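Local coordinates for DNA-binding protein reb1 (Schizosaccharomyces pombe, PDB 5EYB) that binds specific DNA sites through Myb-type repeats, including replication fork barriers in the rDNA spacer, and acts in terminating RNA polymerase I transcription, at residues N339-L342 and L343-T346; N224-L228 and E229-Q233. All blocks are in the same frame, centred on the assembly; numbering follows the deposited sequence.

Interaction 1: residues N339-L342 and L343-T346; sequences NLPL and LEAT
Pro341 and Ala345 are joined by the first backbone bond of helix 342-356: Ala345 N gives its hydrogen to Pro341 O over 2.8 Å, close to the line of the C=O bond. Pro341 is the N-cap residue. One residue on, Leu342 O accepts twice from Thr346. The backbone N of Thr346 lies 3.1 Å from Leu342 O, above the carbonyl plane, and the hydroxyl OG1 of Thr346 lies 2.7 Å from Leu342 O. OG1 reaches back down the helix because it stands beside its own backbone N (chi1 -62°). The same hydroxyl is hydrogen-bonded to Tyr337 OH. Leu340 packs on the first turn: its CB is 3.8 Å from Ala345 CB, and its CD1 lies against the backbone C=O of Glu344. The Glu344 chain bends at chi2 (79°) and carries OE1 over one face of the Pro341 ring, 3.5 Å from Pro341 CB. Leu342 reaches Phe327 and Lys331, and Leu343 lies on helix 284-299. With no side-chain hydroxyl or carboxylate, the proline cap offers the first turn its carbonyl alone. The carboxylate of Glu344 near this helix start would probably be favoured by the helix dipole.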
loop_
_atom_site.group_PDB
_atom_site.type_symbol
_atom_site.label_atom_id
_atom_site.label_comp_id
_atom_site.label_asym_id
_atom_site.label_seq_id
_atom_site.Cartn_x
_atom_site.Cartn_y
_atom_site.Cartn_z
ATOM N N ASN A 339 -35.673 -13.440 15.334
ATOM C CA ASN A 339 -37.101 -13.736 15.333
ATOM C C ASN A 339 -37.785 -13.356 14.023
ATOM O O ASN A 339 -38.661 -14.072 13.538
ATOM C CB ASN A 339 -37.796 -13.011 16.487
ATOM C CG ASN A 339 -37.295 -13.457 17.842
ATOM O OD1 ASN A 339 -36.866 -14.599 18.015
ATOM N ND2 ASN A 339 -37.350 -12.556 18.817
ATOM N N LEU A 340 -37.379 -12.226 13.457
ATOM C CA LEU A 340 -38.080 -11.653 12.317
ATOM C C LEU A 340 -37.154 -11.390 11.135
ATOM O O LEU A 340 -35.939 -11.299 11.306
ATOM C CB LEU A 340 -38.767 -10.353 12.742
ATOM C CG LEU A 340 -39.765 -10.482 13.892
ATOM C CD1 LEU A 340 -40.167 -9.112 14.417
ATOM C CD2 LEU A 340 -40.988 -11.273 13.452
ATOM N N PRO A 341 -37.728 -11.280 9.924
ATOM C CA PRO A 341 -36.966 -10.844 8.748
ATOM C C PRO A 341 -36.399 -9.442 8.943
ATOM O O PRO A 341 -36.885 -8.715 9.806
ATOM C CB PRO A 341 -38.003 -10.866 7.623
ATOM C CG PRO A 341 -39.017 -11.852 8.071
ATOM C CD PRO A 341 -39.092 -11.708 9.561
ATOM N N LEU A 342 -35.401 -9.077 8.143
ATOM C CA LEU A 342 -34.676 -7.813 8.286
ATOM C C LEU A 342 -35.571 -6.591 8.503
ATOM O O LEU A 342 -35.302 -5.772 9.382
ATOM C CB LEU A 342 -33.792 -7.583 7.055
ATOM C CG LEU A 342 -33.010 -6.269 6.995
ATOM C CD1 LEU A 342 -32.092 -6.122 8.200
ATOM C CD2 LEU A 342 -32.214 -6.186 5.703
ATOM N N LEU A 343 -36.630 -6.472 7.708
ATOM C CA LEU A 343 -37.524 -5.322 7.802
ATOM C C LEU A 343 -38.206 -5.245 9.164
ATOM O O LEU A 343 -38.025 -4.280 9.905
ATOM C CB LEU A 343 -38.583 -5.367 6.701
ATOM C CG LEU A 343 -39.534 -4.169 6.682
ATOM C CD1 LEU A 343 -38.753 -2.887 6.449
ATOM C CD2 LEU A 343 -40.620 -4.341 5.630
ATOM N N GLU A 344 -38.987 -6.272 9.485
ATOM C CA GLU A 344 -39.756 -6.304 10.724
ATOM C C GLU A 344 -38.858 -6.358 11.959
ATOM O O GLU A 344 -39.190 -5.787 12.998
ATOM C CB GLU A 344 -40.717 -7.498 10.727
ATOM C CG GLU A 344 -41.842 -7.409 9.704
ATOM C CD GLU A 344 -41.397 -7.778 8.302
ATOM O OE1 GLU A 344 -40.265 -8.284 8.145
ATOM O OE2 GLU A 344 -42.183 -7.562 7.355
ATOM N N ALA A 345 -37.725 -7.045 11.844
ATOM C CA ALA A 345 -36.794 -7.166 12.960
ATOM C C ALA A 345 -36.230 -5.806 13.332
ATOM O O ALA A 345 -36.029 -5.508 14.509
ATOM C CB ALA A 345 -35.669 -8.128 12.623
ATOM N N THR A 346 -35.977 -4.987 12.318
ATOM C CA THR A 346 -35.468 -3.641 12.533
ATOM C C THR A 346 -36.518 -2.785 13.230
ATOM O O THR A 346 -36.210 -2.079 14.190
ATOM C CB THR A 346 -35.048 -2.985 11.211
ATOM O OG1 THR A 346 -33.985 -3.747 10.624
ATOM C CG2 THR A 346 -34.571 -1.558 11.443
#

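Interaction 2: residues N224-L228 and E229-Q233; sequences NAWSL and EEETQ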
loop_
_atom_site.group_PDB
_atom_site.type_symbol
_atom_site.label_atom_id
_atom_site.label_comp_id
_atom_site.label_asym_id
_atom_site.label_seq_id
_atom_site.Cartn_x
_atom_site.Cartn_y
_atom_site.Cartn_z
ATOM N N ASN A 224 -15.592 -3.898 -7.085
ATOM C CA ASN A 224 -16.747 -3.105 -6.687
ATOM C C ASN A 224 -16.779 -2.859 -5.183
ATOM O O ASN A 224 -15.889 -3.296 -4.453
ATOM C CB ASN A 224 -18.039 -3.794 -7.130
ATOM N N ALA A 225 -17.805 -2.152 -4.722
ATOM C CA ALA A 225 -17.973 -1.904 -3.297
ATOM C C ALA A 225 -18.375 -3.190 -2.581
ATOM O O ALA A 225 -19.106 -4.015 -3.131
ATOM C CB ALA A 225 -19.004 -0.816 -3.061
ATOM N N TRP A 226 -17.884 -3.357 -1.357
ATOM C CA TRP A 226 -18.192 -4.533 -0.553
ATOM C C TRP A 226 -19.690 -4.677 -0.301
ATOM O O TRP A 226 -20.386 -3.689 -0.068
ATOM C CB TRP A 226 -17.459 -4.464 0.787
ATOM C CG TRP A 226 -15.972 -4.660 0.707
ATOM C CD1 TRP A 226 -15.078 -3.902 0.006
ATOM C CD2 TRP A 226 -15.203 -5.663 1.384
ATOM N NE1 TRP A 226 -13.804 -4.380 0.194
ATOM C CE2 TRP A 226 -13.855 -5.460 1.035
ATOM C CE3 TRP A 226 -15.528 -6.717 2.244
ATOM C CZ2 TRP A 226 -12.830 -6.272 1.518
ATOM C CZ3 TRP A 226 -14.510 -7.523 2.720
ATOM C CH2 TRP A 226 -13.177 -7.296 2.356
ATOM N N SER A 227 -20.184 -5.911 -0.349
ATOM C CA SER A 227 -21.563 -6.184 0.030
ATOM C C SER A 227 -21.635 -6.387 1.537
ATOM O O SER A 227 -20.618 -6.647 2.178
ATOM C CB SER A 227 -22.102 -7.414 -0.703
ATOM O OG SER A 227 -21.497 -8.602 -0.224
ATOM N N LEU A 228 -22.832 -6.261 2.100
ATOM C CA LEU A 228 -23.028 -6.470 3.532
ATOM C C LEU A 228 -22.614 -7.881 3.928
ATOM O O LEU A 228 -22.035 -8.095 4.993
ATOM C CB LEU A 228 -24.486 -6.228 3.923
ATOM C CG LEU A 228 -24.808 -6.326 5.416
ATOM C CD1 LEU A 228 -24.269 -5.113 6.152
ATOM C CD2 LEU A 228 -26.305 -6.479 5.646
ATOM N N GLU A 229 -22.925 -8.839 3.060
ATOM C CA GLU A 229 -22.550 -10.232 3.270
ATOM C C GLU A 229 -21.031 -10.381 3.290
ATOM O O GLU A 229 -20.467 -11.054 4.156
ATOM C CB GLU A 229 -23.166 -11.116 2.179
ATOM C CG GLU A 229 -22.710 -12.567 2.212
ATOM C CD GLU A 229 -23.115 -13.279 3.488
ATOM O OE1 GLU A 229 -24.202 -12.971 4.024
ATOM O OE2 GLU A 229 -22.345 -14.143 3.958
ATOM N N GLU A 230 -20.381 -9.733 2.329
ATOM C CA GLU A 230 -18.933 -9.772 2.197
ATOM C C GLU A 230 -18.239 -9.211 3.437
ATOM O O GLU A 230 -17.284 -9.798 3.944
ATOM C CB GLU A 230 -18.506 -8.996 0.952
ATOM C CG GLU A 230 -17.281 -9.550 0.254
ATOM C CD GLU A 230 -17.053 -8.903 -1.097
ATOM O OE1 GLU A 230 -17.870 -8.042 -1.487
ATOM O OE2 GLU A 230 -16.062 -9.253 -1.771
ATOM N N GLU A 231 -18.729 -8.075 3.924
ATOM C CA GLU A 231 -18.168 -7.434 5.111
ATOM C C GLU A 231 -18.435 -8.246 6.375
ATOM O O GLU A 231 -17.620 -8.266 7.300
ATOM C CB GLU A 231 -18.741 -6.026 5.271
ATOM C CG GLU A 231 -18.200 -5.024 4.272
ATOM C CD GLU A 231 -19.174 -3.901 3.995
ATOM O OE1 GLU A 231 -20.390 -4.113 4.188
ATOM O OE2 GLU A 231 -18.724 -2.811 3.584
ATOM N N THR A 232 -19.585 -8.907 6.409
ATOM C CA THR A 232 -19.955 -9.738 7.544
ATOM C C THR A 232 -19.070 -10.979 7.584
ATOM O O THR A 232 -18.612 -11.392 8.650
ATOM C CB THR A 232 -21.436 -10.158 7.483
ATOM O OG1 THR A 232 -22.254 -9.005 7.255
ATOM C CG2 THR A 232 -21.857 -10.830 8.781
ATOM N N GLN A 233 -18.833 -11.565 6.414
ATOM C CA GLN A 233 -17.971 -12.736 6.306
ATOM C C GLN A 233 -16.557 -12.404 6.773
ATOM O O GLN A 233 -15.906 -13.212 7.436
ATOM C CB GLN A 233 -17.949 -13.259 4.867
HETATM O O HOH W 1 -22.215 -3.237 2.874
#
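The Trp226 ring has the carboxylate carbon of Glu230 over one face, with CD 4.1 Å above the plane and offset toward the rim. At the ring edge, in plane, is the backbone N of Glu231, and the backbone O of Glu230 also lies near the plane there. Glu231 crosses the tryptophan obliquely, its carboxylate plane 19° from that of the ring; its OE2 comes within 3.5 Å of Trp226 CB. Arg263 and Lys271 each make a cation-pi contact with Trp226, and Leu260 touches it as well.

Ser227 is the N-cap of helix 228-238. Its OG sits between its own N and carbonyl carbon (chi1 71°) and accepts from Glu230 N at 3.0 Å. In return, Ser227 N gives a weak bond of 3.3 Å to Glu230 OE1. Ser227 O accepts from Glu231 N at 2.9 Å. Thr232 N also bonds to Leu228 O at 2.9 Å.

The acidic ends have further partners. Glu230 OE2 pairs with Arg263 and Thr262, and Glu230 OE1 with Lys222. Glu231 OE2 pairs with Lys271. These cations probably stabilise both carboxylates in their charged form. A water lies between Glu231 OE1 and Trp226 O, but its very short distance to OE1 makes that bond doubtful. Leu228 and Thr232 rest on Ile328 of helix 320-333, where Glu231 also meets Asp321 and Leu324.

Ser227 and Glu230 thus form a capping box at the start of the first helix of the second Myb-type repeat. A tryptophan just before this helix, packed into the repeat's core, is a hallmark of Myb domains. Here it ties the helix start to Arg263 and Lys271, both within the predicted helix-turn-helix.

How the interactions relate
Both interactions are helix N-termini, met in series along the chain. Their centres are 20 Å apart and their nearest atoms about 6 Å apart, with no touch. Helix 320-333 links them, since leucines of both helix starts pack on it. The two starts differ in chemistry, as 339-346 has a proline N-cap and 224-233 a serine capping box, yet in each a threonine follows four residues after the first helical leucine. Interaction 2 comes within about 4 Å of the bound DNA, nearest atom to nearest atom. Interaction 1 stays about 21 Å from it.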